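Local coordinates for protein nucleoside kinase (Methanococcus jannaschii, PDB 2C49) that phosphorylates nucleosides, above all inosine, guanosine and cytidine, to their monophosphates with ATP as preferred donor and magnesium or manganese as cofactor, at residues L16-N21 with P35-Y40; P97-F102 with T111-G116; N155-D160 with E178-L183. All blocks are in the same frame, centred on the assembly; numbering follows the deposited sequence.

Contact 1: L16-N21 with P35-Y40. With ADN (adenosine), chain C.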
loop_
_atom_site.group_PDB
_atom_site.type_symbol
_atom_site.label_atom_id
_atom_site.label_comp_id
_atom_site.label_asym_id
_atom_site.label_seq_id
_atom_site.Cartn_x
_atom_site.Cartn_y
_atom_site.Cartn_z
ATOM N N LEU A 16 -0.110 -10.047 -4.865
ATOM C CA LEU A 16 0.287 -8.850 -5.602
ATOM C C LEU A 16 1.199 -7.997 -4.692
ATOM O O LEU A 16 0.905 -7.763 -3.521
ATOM C CB LEU A 16 -0.923 -8.016 -6.093
ATOM C CG LEU A 16 -1.753 -8.760 -7.137
ATOM C CD1 LEU A 16 -3.084 -8.116 -7.393
ATOM C CD2 LEU A 16 -0.942 -8.947 -8.460
ATOM N N ASP A 17 2.326 -7.588 -5.256
ATOM C CA ASP A 17 3.402 -6.955 -4.529
ATOM C C ASP A 17 3.556 -5.509 -4.970
ATOM O O ASP A 17 3.552 -5.225 -6.186
ATOM C CB ASP A 17 4.722 -7.600 -4.947
ATOM C CG ASP A 17 4.950 -8.958 -4.346
ATOM O OD1 ASP A 17 4.146 -9.465 -3.503
ATOM O OD2 ASP A 17 5.994 -9.585 -4.642
ATOM N N TYR A 18 3.731 -4.638 -3.992
ATOM C CA TYR A 18 4.278 -3.304 -4.192
ATOM C C TYR A 18 5.707 -3.382 -3.652
ATOM O O TYR A 18 5.932 -3.959 -2.575
ATOM C CB TYR A 18 3.508 -2.310 -3.314
ATOM C CG TYR A 18 2.179 -1.823 -3.842
ATOM C CD1 TYR A 18 0.983 -2.225 -3.236
ATOM C CD2 TYR A 18 2.115 -0.918 -4.912
ATOM C CE1 TYR A 18 -0.240 -1.733 -3.667
ATOM C CE2 TYR A 18 0.888 -0.432 -5.370
ATOM C CZ TYR A 18 -0.287 -0.831 -4.728
ATOM O OH TYR A 18 -1.502 -0.350 -5.152
ATOM N N ILE A 19 6.679 -2.858 -4.396
ATOM C CA ILE A 19 8.093 -2.972 -4.009
ATOM C C ILE A 19 8.718 -1.566 -4.060
ATOM O O ILE A 19 8.671 -0.919 -5.117
ATOM C CB ILE A 19 8.832 -3.960 -4.951
ATOM C CG1 ILE A 19 8.110 -5.340 -5.015
ATOM C CG2 ILE A 19 10.299 -4.092 -4.575
ATOM C CD1 ILE A 19 8.662 -6.285 -6.071
ATOM N N PHE A 20 9.272 -1.099 -2.938
ATOM C CA PHE A 20 9.779 0.272 -2.825
ATOM C C PHE A 20 11.253 0.335 -2.385
ATOM O O PHE A 20 11.698 -0.436 -1.518
ATOM C CB PHE A 20 8.969 1.129 -1.829
ATOM C CG PHE A 20 7.474 0.996 -1.937
ATOM C CD1 PHE A 20 6.791 0.064 -1.161
ATOM C CD2 PHE A 20 6.750 1.837 -2.769
ATOM C CE1 PHE A 20 5.417 -0.053 -1.239
ATOM C CE2 PHE A 20 5.381 1.737 -2.854
ATOM C CZ PHE A 20 4.708 0.788 -2.094
ATOM N N ASN A 21 11.980 1.266 -3.007
ATOM C CA ASN A 21 13.334 1.637 -2.635
ATOM C C ASN A 21 13.287 2.865 -1.762
ATOM O O ASN A 21 12.647 3.880 -2.120
ATOM C CB ASN A 21 14.151 1.963 -3.876
ATOM C CG ASN A 21 14.579 0.739 -4.613
ATOM O OD1 ASN A 21 15.625 0.169 -4.318
ATOM N ND2 ASN A 21 13.778 0.321 -5.596
ATOM N N PRO A 35 7.004 8.641 -5.146
ATOM C CA PRO A 35 6.650 9.199 -6.463
ATOM C C PRO A 35 5.728 8.263 -7.283
ATOM O O PRO A 35 4.698 8.727 -7.755
ATOM C CB PRO A 35 8.012 9.375 -7.136
ATOM C CG PRO A 35 8.933 9.697 -5.931
ATOM C CD PRO A 35 8.457 8.657 -4.908
ATOM N N SER A 36 6.069 6.981 -7.392
ATOM C CA SER A 36 5.422 6.093 -8.353
ATOM C C SER A 36 5.428 4.643 -7.875
ATOM O O SER A 36 6.450 4.146 -7.371
ATOM C CB SER A 36 6.089 6.243 -9.741
ATOM O OG SER A 36 5.625 5.282 -10.698
ATOM N N ALA A 37 4.285 3.963 -8.006
ATOM C CA ALA A 37 4.209 2.551 -7.663
ATOM C C ALA A 37 3.328 1.771 -8.603
ATOM O O ALA A 37 2.358 2.300 -9.185
ATOM C CB ALA A 37 3.772 2.324 -6.194
ATOM N N ARG A 38 3.690 0.508 -8.696
ATOM C CA ARG A 38 3.135 -0.449 -9.593
ATOM C C ARG A 38 3.002 -1.776 -8.845
ATOM O O ARG A 38 3.830 -2.069 -7.996
ATOM C CB ARG A 38 4.168 -0.718 -10.678
ATOM C CG ARG A 38 3.740 -0.564 -12.118
ATOM C CD ARG A 38 4.650 -1.458 -12.948
ATOM N NE ARG A 38 4.362 -2.858 -12.716
ATOM C CZ ARG A 38 4.243 -3.738 -13.695
ATOM N NH1 ARG A 38 4.399 -3.367 -14.956
ATOM N NH2 ARG A 38 3.980 -5.013 -13.409
ATOM N N LYS A 39 1.978 -2.563 -9.130
ATOM C CA LYS A 39 1.873 -3.872 -8.482
ATOM C C LYS A 39 2.540 -4.884 -9.364
ATOM O O LYS A 39 2.461 -4.787 -10.591
ATOM C CB LYS A 39 0.426 -4.313 -8.279
ATOM C CG LYS A 39 -0.449 -3.407 -7.393
ATOM C CD LYS A 39 -1.903 -3.890 -7.413
ATOM C CE LYS A 39 -2.836 -2.930 -6.638
ATOM N NZ LYS A 39 -3.023 -1.608 -7.386
ATOM N N TYR A 40 3.203 -5.852 -8.736
ATOM C CA TYR A 40 3.879 -6.941 -9.450
ATOM C C TYR A 40 3.303 -8.280 -9.036
ATOM O O TYR A 40 2.887 -8.441 -7.882
ATOM C CB TYR A 40 5.354 -6.931 -9.094
ATOM C CG TYR A 40 6.037 -5.663 -9.527
ATOM C CD1 TYR A 40 6.044 -4.527 -8.697
ATOM C CD2 TYR A 40 6.640 -5.581 -10.766
ATOM C CE1 TYR A 40 6.691 -3.359 -9.099
ATOM C CE2 TYR A 40 7.281 -4.397 -11.181
ATOM C CZ TYR A 40 7.293 -3.302 -10.338
ATOM O OH TYR A 40 7.913 -2.151 -10.736
HETATM O "O5'" ADN C . 9.632 -14.269 -1.478
HETATM C "C5'" ADN C . 9.290 -12.984 -1.996
HETATM C "C4'" ADN C . 7.764 -12.890 -1.915
HETATM O "O4'" ADN C . 7.261 -13.092 -0.594
HETATM C "C3'" ADN C . 6.969 -11.734 -2.562
HETATM O "O3'" ADN C . 6.484 -11.965 -3.884
HETATM C "C2'" ADN C . 5.835 -11.393 -1.577
HETATM O "O2'" ADN C . 4.522 -11.626 -2.081
HETATM C "C1'" ADN C . 6.045 -12.364 -0.415
HETATM N N9 ADN C . 5.955 -11.820 0.920
HETATM C C8 ADN C . 6.456 -10.655 1.399
HETATM N N7 ADN C . 6.187 -10.545 2.737
HETATM C C5 ADN C . 5.554 -11.658 3.116
HETATM C C6 ADN C . 4.950 -12.275 4.302
HETATM N N6 ADN C . 5.039 -11.613 5.442
HETATM N N1 ADN C . 4.335 -13.482 4.236
HETATM C C2 ADN C . 4.260 -14.208 3.096
HETATM N N3 ADN C . 4.790 -13.756 1.949
HETATM C C4 ADN C . 5.417 -12.465 1.932
HETATM O O HOH W 1 5.622 -1.098 -6.464
#
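Strands 15-21 and 39-42 meet here as antiparallel neighbours in the four-stranded lid sheet of this PfkB-family kinase, where Asp17 and Tyr40 form a hydrogen-bonded pair. Asp17 N gives to Tyr40 O at 2.8 Å, and Tyr40 N returns a bond to Asp17 O at 2.6 Å, both in the carbonyl plane of the acceptor. That pair leaves the Asp17 side chain on the substrate face, where its two carboxylate oxygens divide the ribose diol of adenosine: OD1 of Asp17 accepts from O2' of the nucleoside at 2.6 Å and OD2 from O3' at 2.5 Å. Gly43 and Asn47 grip the same nucleoside. Ile19 CD1 lies against Tyr40 CD1, the isoleucine set crosswise to the tyrosine. On the other face Lys39 runs alongside Tyr18, laying CG over one face of the phenol ring, 4.0 Å from its centroid. The bend at the end of the lysine (chi4 71°) then turns NZ to donate to Tyr18 OH at 3.0 Å, and Glu95 of the second subunit binds both polar ends, as salt-bridge partner of Lys39 and hydrogen-bond partner of Tyr18. Ala37 CB touches both Tyr18 and Phe20, 3.8 Å from Phe20 CE2. Beyond the paired residues the backbones diverge and a water bridges them, accepting from Ile19 N and donating to Arg38 O. Strand 98-103 flanks strand 15-21 on the side away from Tyr40, its Trp100 and Phe102 stacking on Tyr18 and Phe20, while Trp100 of the second subunit meets both rings.

Contact 2: P97-F102 with T111-G116. With ADN (adenosine), chain C.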
loop_
_atom_site.group_PDB
_atom_site.type_symbol
_atom_site.label_atom_id
_atom_site.label_comp_id
_atom_site.label_asym_id
_atom_site.label_seq_id
_atom_site.Cartn_x
_atom_site.Cartn_y
_atom_site.Cartn_z
ATOM N N PRO A 97 -4.003 -12.078 -1.336
ATOM C CA PRO A 97 -2.952 -11.536 -0.461
ATOM C C PRO A 97 -2.069 -10.477 -1.133
ATOM O O PRO A 97 -1.846 -10.499 -2.345
ATOM C CB PRO A 97 -2.128 -12.776 -0.107
ATOM C CG PRO A 97 -3.169 -13.902 -0.170
ATOM C CD PRO A 97 -3.986 -13.556 -1.365
ATOM N N LYS A 98 -1.583 -9.547 -0.327
ATOM C CA LYS A 98 -0.844 -8.396 -0.869
ATOM C C LYS A 98 0.339 -8.071 0.017
ATOM O O LYS A 98 0.235 -8.156 1.233
ATOM C CB LYS A 98 -1.722 -7.161 -0.987
ATOM C CG LYS A 98 -2.557 -7.120 -2.270
ATOM C CD LYS A 98 -3.792 -6.291 -2.076
ATOM C CE LYS A 98 -4.614 -6.224 -3.390
ATOM N NZ LYS A 98 -5.344 -7.531 -3.624
ATOM N N ALA A 99 1.442 -7.679 -0.614
ATOM C CA ALA A 99 2.673 -7.378 0.113
ATOM C C ALA A 99 3.153 -5.953 -0.186
ATOM O O ALA A 99 3.082 -5.511 -1.329
ATOM C CB ALA A 99 3.760 -8.412 -0.262
ATOM N N TRP A 100 3.639 -5.266 0.843
ATOM C CA TRP A 100 4.330 -3.978 0.707
ATOM C C TRP A 100 5.759 -4.223 1.162
ATOM O O TRP A 100 6.012 -4.521 2.342
ATOM C CB TRP A 100 3.677 -2.888 1.567
ATOM C CG TRP A 100 2.431 -2.370 0.954
ATOM C CD1 TRP A 100 2.277 -1.190 0.275
ATOM C CD2 TRP A 100 1.139 -3.002 0.953
ATOM N NE1 TRP A 100 0.971 -1.034 -0.137
ATOM C CE2 TRP A 100 0.248 -2.139 0.253
ATOM C CE3 TRP A 100 0.631 -4.195 1.494
ATOM C CZ2 TRP A 100 -1.093 -2.457 0.034
ATOM C CZ3 TRP A 100 -0.716 -4.501 1.284
ATOM C CH2 TRP A 100 -1.559 -3.630 0.550
ATOM N N ILE A 101 6.683 -4.097 0.216
ATOM C CA ILE A 101 8.075 -4.500 0.401
ATOM C C ILE A 101 8.981 -3.289 0.258
ATOM O O ILE A 101 8.935 -2.577 -0.760
ATOM C CB ILE A 101 8.425 -5.590 -0.648
ATOM C CG1 ILE A 101 7.490 -6.804 -0.452
ATOM C CG2 ILE A 101 9.915 -5.991 -0.571
ATOM C CD1 ILE A 101 7.444 -7.772 -1.620
ATOM N N PHE A 102 9.771 -3.042 1.300
ATOM C CA PHE A 102 10.652 -1.885 1.332
ATOM C C PHE A 102 12.071 -2.361 1.379
ATOM O O PHE A 102 12.392 -3.226 2.163
ATOM C CB PHE A 102 10.334 -0.988 2.525
ATOM C CG PHE A 102 8.942 -0.489 2.501
ATOM C CD1 PHE A 102 7.906 -1.281 2.960
ATOM C CD2 PHE A 102 8.658 0.758 1.978
ATOM C CE1 PHE A 102 6.594 -0.823 2.897
ATOM C CE2 PHE A 102 7.357 1.206 1.922
ATOM C CZ PHE A 102 6.335 0.418 2.389
ATOM N N THR A 111 8.808 -6.154 5.291
ATOM C CA THR A 111 7.579 -6.270 4.521
ATOM C C THR A 111 6.386 -6.227 5.437
ATOM O O THR A 111 6.487 -6.525 6.635
ATOM C CB THR A 111 7.530 -7.552 3.624
ATOM O OG1 THR A 111 7.269 -8.698 4.451
ATOM C CG2 THR A 111 8.874 -7.862 2.933
ATOM N N PHE A 112 5.269 -5.840 4.837
ATOM C CA PHE A 112 3.957 -5.867 5.450
ATOM C C PHE A 112 3.137 -6.741 4.523
ATOM O O PHE A 112 3.148 -6.517 3.321
ATOM C CB PHE A 112 3.395 -4.441 5.505
ATOM C CG PHE A 112 4.277 -3.451 6.247
ATOM C CD1 PHE A 112 5.345 -2.803 5.611
ATOM C CD2 PHE A 112 4.029 -3.151 7.564
ATOM C CE1 PHE A 112 6.124 -1.860 6.301
ATOM C CE2 PHE A 112 4.798 -2.218 8.248
ATOM C CZ PHE A 112 5.850 -1.581 7.624
ATOM N N PHE A 113 2.446 -7.739 5.070
ATOM C CA PHE A 113 1.750 -8.728 4.261
ATOM C C PHE A 113 0.318 -8.866 4.760
ATOM O O PHE A 113 0.082 -9.141 5.940
ATOM C CB PHE A 113 2.503 -10.054 4.279
ATOM C CG PHE A 113 1.996 -11.058 3.303
ATOM C CD1 PHE A 113 2.366 -10.997 1.955
ATOM C CD2 PHE A 113 1.142 -12.069 3.722
ATOM C CE1 PHE A 113 1.903 -11.958 1.041
ATOM C CE2 PHE A 113 0.656 -13.017 2.822
ATOM C CZ PHE A 113 1.057 -12.990 1.491
ATOM N N LEU A 114 -0.626 -8.622 3.844
ATOM C CA LEU A 114 -2.038 -8.730 4.099
ATOM C C LEU A 114 -2.475 -10.155 3.733
ATOM O O LEU A 114 -2.317 -10.587 2.569
ATOM C CB LEU A 114 -2.772 -7.682 3.231
ATOM C CG LEU A 114 -3.949 -6.929 3.749
ATOM C CD1 LEU A 114 -3.531 -6.305 5.080
ATOM C CD2 LEU A 114 -4.475 -5.867 2.722
ATOM N N TRP A 115 -3.034 -10.869 4.718
ATOM C CA TRP A 115 -3.288 -12.311 4.640
ATOM C C TRP A 115 -4.476 -12.624 3.734
ATOM O O TRP A 115 -4.442 -13.620 3.020
ATOM C CB TRP A 115 -3.582 -12.878 6.053
ATOM C CG TRP A 115 -3.314 -14.383 6.284
ATOM C CD1 TRP A 115 -4.251 -15.349 6.601
ATOM C CD2 TRP A 115 -2.052 -15.058 6.277
ATOM N NE1 TRP A 115 -3.639 -16.576 6.772
ATOM C CE2 TRP A 115 -2.296 -16.431 6.580
ATOM C CE3 TRP A 115 -0.725 -14.649 6.054
ATOM C CZ2 TRP A 115 -1.272 -17.389 6.644
ATOM C CZ3 TRP A 115 0.297 -15.602 6.116
ATOM C CH2 TRP A 115 0.019 -16.960 6.404
ATOM N N GLY A 116 -5.528 -11.811 3.827
ATOM C CA GLY A 116 -6.710 -11.917 2.975
ATOM C C GLY A 116 -7.207 -13.344 2.818
ATOM O O GLY A 116 -7.437 -14.044 3.813
HETATM O "O5'" ADN C . 9.632 -14.269 -1.478
HETATM C "C5'" ADN C . 9.290 -12.984 -1.996
HETATM C "C4'" ADN C . 7.764 -12.890 -1.915
HETATM O "O4'" ADN C . 7.261 -13.092 -0.594
HETATM C "C3'" ADN C . 6.969 -11.734 -2.562
HETATM O "O3'" ADN C . 6.484 -11.965 -3.884
HETATM C "C2'" ADN C . 5.835 -11.393 -1.577
HETATM O "O2'" ADN C . 4.522 -11.626 -2.081
HETATM C "C1'" ADN C . 6.045 -12.364 -0.415
HETATM N N9 ADN C . 5.955 -11.820 0.920
HETATM C C8 ADN C . 6.456 -10.655 1.399
HETATM N N7 ADN C . 6.187 -10.545 2.737
HETATM C C5 ADN C . 5.554 -11.658 3.116
HETATM C C6 ADN C . 4.950 -12.275 4.302
HETATM N N6 ADN C . 5.039 -11.613 5.442
HETATM N N1 ADN C . 4.335 -13.482 4.236
HETATM C C2 ADN C . 4.260 -14.208 3.096
HETATM N N3 ADN C . 4.790 -13.756 1.949
HETATM C C4 ADN C . 5.417 -12.465 1.932
#
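Phe113 carries CG anti to its backbone N (chi1 -170°), which brings the ring beside Ala99 and Pro97 and against the adenine base; Thr111, at chi1 76°, sets OG1 between backbone N and carbonyl carbon, aimed at the same base. The base covers one face of the Phe113 ring, with adenosine C2 3.6 Å above the plane and over its centre, while Ala99 CB stands at the ring edge, 3.7 Å from Phe113 CD1. Pro97 CB touches Phe113 CZ at 3.6 Å. Thr111 OG1 donates to adenosine N7 at 2.7 Å and is also hydrogen-bonded to Ser31 of the second subunit. With an alanine in place of Phe113 the adenine would lose the ring it lies on and would probably be free to shift, with a gap opened beside Pro97. On the reverse face, the Phe102 and Phe112 side chains cross at about a right angle, CE1 of Phe102 lying 3.6 Å from CD1 of Phe112. Trp100 N to Phe112 O (2.8 Å) and Leu114 N to Lys98 O (2.8 Å) are nearly straight bonds. Residues 111-114 also pair in parallel with a strand of the second subunit, making this beta hairpin part of a lid shared across the dimer, one face walling the nucleoside pocket.

Contact 3: N155-D160 with E178-L183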
loop_
_atom_site.group_PDB
_atom_site.type_symbol
_atom_site.label_atom_id
_atom_site.label_comp_id
_atom_site.label_asym_id
_atom_site.label_seq_id
_atom_site.Cartn_x
_atom_site.Cartn_y
_atom_site.Cartn_z
ATOM N N ASN A 155 6.044 -38.214 -2.078
ATOM C CA ASN A 155 6.706 -37.131 -2.786
ATOM C C ASN A 155 7.830 -36.575 -1.929
ATOM O O ASN A 155 7.779 -36.634 -0.692
ATOM C CB ASN A 155 5.734 -35.974 -3.121
ATOM C CG ASN A 155 4.310 -36.449 -3.254
ATOM O OD1 ASN A 155 3.625 -36.587 -2.239
ATOM N ND2 ASN A 155 3.865 -36.752 -4.494
ATOM N N LEU A 156 8.852 -36.049 -2.592
ATOM C CA LEU A 156 9.916 -35.307 -1.907
ATOM C C LEU A 156 9.321 -34.015 -1.430
ATOM O O LEU A 156 8.594 -33.376 -2.163
ATOM C CB LEU A 156 11.071 -34.955 -2.848
ATOM C CG LEU A 156 12.268 -35.912 -3.000
ATOM C CD1 LEU A 156 13.605 -35.112 -3.252
ATOM C CD2 LEU A 156 12.430 -36.895 -1.845
ATOM N N VAL A 157 9.595 -33.666 -0.188
ATOM C CA VAL A 157 9.046 -32.472 0.406
ATOM C C VAL A 157 10.146 -31.440 0.535
ATOM O O VAL A 157 11.153 -31.691 1.161
ATOM C CB VAL A 157 8.505 -32.719 1.841
ATOM C CG1 VAL A 157 8.169 -31.403 2.518
ATOM C CG2 VAL A 157 7.296 -33.655 1.807
ATOM N N SER A 158 9.934 -30.283 -0.071
ATOM C CA SER A 158 10.837 -29.152 0.150
ATOM C C SER A 158 10.059 -28.129 0.944
ATOM O O SER A 158 8.854 -27.923 0.704
ATOM C CB SER A 158 11.203 -28.578 -1.248
ATOM O OG SER A 158 11.806 -27.318 -1.078
ATOM N N PHE A 159 10.709 -27.484 1.893
ATOM C CA PHE A 159 10.026 -26.585 2.821
ATOM C C PHE A 159 10.833 -25.294 2.987
ATOM O O PHE A 159 12.029 -25.346 3.267
ATOM C CB PHE A 159 9.910 -27.258 4.191
ATOM C CG PHE A 159 9.221 -26.427 5.229
ATOM C CD1 PHE A 159 8.087 -25.663 4.920
ATOM C CD2 PHE A 159 9.668 -26.456 6.545
ATOM C CE1 PHE A 159 7.431 -24.898 5.944
ATOM C CE2 PHE A 159 9.038 -25.691 7.553
ATOM C CZ PHE A 159 7.906 -24.922 7.244
ATOM N N ASP A 160 10.163 -24.162 2.805
ATOM C CA ASP A 160 10.761 -22.846 2.925
ATOM C C ASP A 160 9.720 -21.933 3.591
ATOM O O ASP A 160 8.913 -21.264 2.915
ATOM C CB ASP A 160 11.110 -22.341 1.521
ATOM C CG ASP A 160 11.706 -20.944 1.519
ATOM O OD1 ASP A 160 12.040 -20.402 2.607
ATOM O OD2 ASP A 160 11.885 -20.331 0.438
ATOM N N GLU A 178 10.384 -32.590 10.571
ATOM C CA GLU A 178 10.509 -34.027 10.634
ATOM C C GLU A 178 9.881 -34.717 9.411
ATOM O O GLU A 178 10.151 -35.885 9.161
ATOM C CB GLU A 178 9.926 -34.495 11.957
ATOM C CG GLU A 178 10.935 -34.070 13.033
ATOM C CD GLU A 178 10.559 -34.418 14.439
ATOM O OE1 GLU A 178 9.341 -34.501 14.722
ATOM O OE2 GLU A 178 11.498 -34.550 15.267
ATOM N N HIS A 179 9.090 -33.958 8.649
ATOM C CA HIS A 179 8.472 -34.433 7.410
ATOM C C HIS A 179 8.987 -33.696 6.185
ATOM O O HIS A 179 8.255 -33.528 5.213
ATOM C CB HIS A 179 6.975 -34.269 7.517
ATOM C CG HIS A 179 6.393 -35.150 8.558
ATOM N ND1 HIS A 179 5.897 -36.404 8.275
ATOM C CD2 HIS A 179 6.303 -34.998 9.899
ATOM C CE1 HIS A 179 5.473 -36.968 9.394
ATOM N NE2 HIS A 179 5.712 -36.139 10.396
ATOM N N THR A 180 10.263 -33.318 6.229
ATOM C CA THR A 180 10.889 -32.478 5.201
ATOM C C THR A 180 12.149 -33.141 4.675
ATOM O O THR A 180 12.959 -33.654 5.434
ATOM C CB THR A 180 11.292 -31.133 5.799
ATOM O OG1 THR A 180 10.103 -30.387 6.069
ATOM C CG2 THR A 180 12.101 -30.245 4.769
ATOM N N ASN A 181 12.309 -33.119 3.362
ATOM C CA ASN A 181 13.532 -33.622 2.758
ATOM C C ASN A 181 14.517 -32.505 2.551
ATOM O O ASN A 181 15.669 -32.610 3.021
ATOM C CB ASN A 181 13.235 -34.366 1.436
ATOM C CG ASN A 181 12.461 -35.645 1.673
ATOM O OD1 ASN A 181 13.040 -36.709 2.064
ATOM N ND2 ASN A 181 11.153 -35.583 1.436
ATOM N N PHE A 182 14.062 -31.439 1.878
ATOM C CA PHE A 182 14.893 -30.240 1.631
ATOM C C PHE A 182 14.346 -29.073 2.396
ATOM O O PHE A 182 13.234 -28.672 2.162
ATOM C CB PHE A 182 14.932 -29.822 0.150
ATOM C CG PHE A 182 15.549 -30.856 -0.792
ATOM C CD1 PHE A 182 16.398 -31.864 -0.314
ATOM C CD2 PHE A 182 15.292 -30.799 -2.153
ATOM C CE1 PHE A 182 16.950 -32.818 -1.182
ATOM C CE2 PHE A 182 15.840 -31.763 -3.052
ATOM C CZ PHE A 182 16.662 -32.762 -2.565
ATOM N N LEU A 183 15.160 -28.494 3.279
ATOM C CA LEU A 183 14.804 -27.330 4.062
ATOM C C LEU A 183 15.636 -26.125 3.580
ATOM O O LEU A 183 16.875 -26.173 3.629
ATOM C CB LEU A 183 15.162 -27.610 5.564
ATOM C CG LEU A 183 14.733 -26.574 6.609
ATOM C CD1 LEU A 183 13.202 -26.349 6.522
ATOM C CD2 LEU A 183 15.125 -26.987 8.067
#
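Val157 O is gripped twice at the tight heart of this contact, by Asn181 N at 2.9 Å and Phe182 N at 3.0 Å; the second bond is the straighter (169° at the hydrogen) and lies in the carbonyl plane. The side chain of Val157 is held as closely: CG1, anti to the backbone N (chi1 170°), packs on His179 O at 3.4 Å. One step on, Phe159 N gives to Phe182 O at 2.8 Å, and Ser158 CA closes on that same oxygen. Beside these bonds Phe159 and Leu183 run alongside each other, with Leu183 CD1 3.5 Å from Phe159 CD2. Thr180 lies across the phenylalanine, its OG1 and CG2 both against Phe159 CB; OG1 is itself hydrogen-bonded to Ile176 O. The parallel pairs Ser158-Phe182 and Phe159-Leu183 make this the strand-to-strand seam of a beta-alpha-beta unit, in which helix 170-177 links strands 156-160 and 182-185 and covers Phe159 and Leu183, while helix 245-258 covers Ser158 and Phe182. Toward the start of strand 156-160 the fit is looser and partly open to solvent. There Leu156 touches Phe182 by its CD1, 3.9 Å from CZ of the ring, and its CD2 rests on the amide group of Asn181. The partly exposed His179 imidazole turns off from Val157 and lies against Tyr152 and helix 141-151.

Contacts 1 and 2 adjoin in one sheet, their centres 11 Å apart. Strand 15-21 lies beside strand 98-103, with Tyr18 N 2.9 Å from Ala99 O and Phe20 N 2.7 Å from Ile101 O, so the ribose-binding side chain of contact 1 and the base-binding ones of contact 2 serve the same adenosine; both contacts also touch the second subunit. Contact 3 belongs to the separate eight-stranded sheet, on the opposite side of the chain's centre, its centre 32 Å from that of contact 1 and 25 Å from that of contact 2. Its Ser158 side chain is about 6 Å from that of Arg250, the inferred transition-state stabiliser, and Asp160 salt-bridges this arginine.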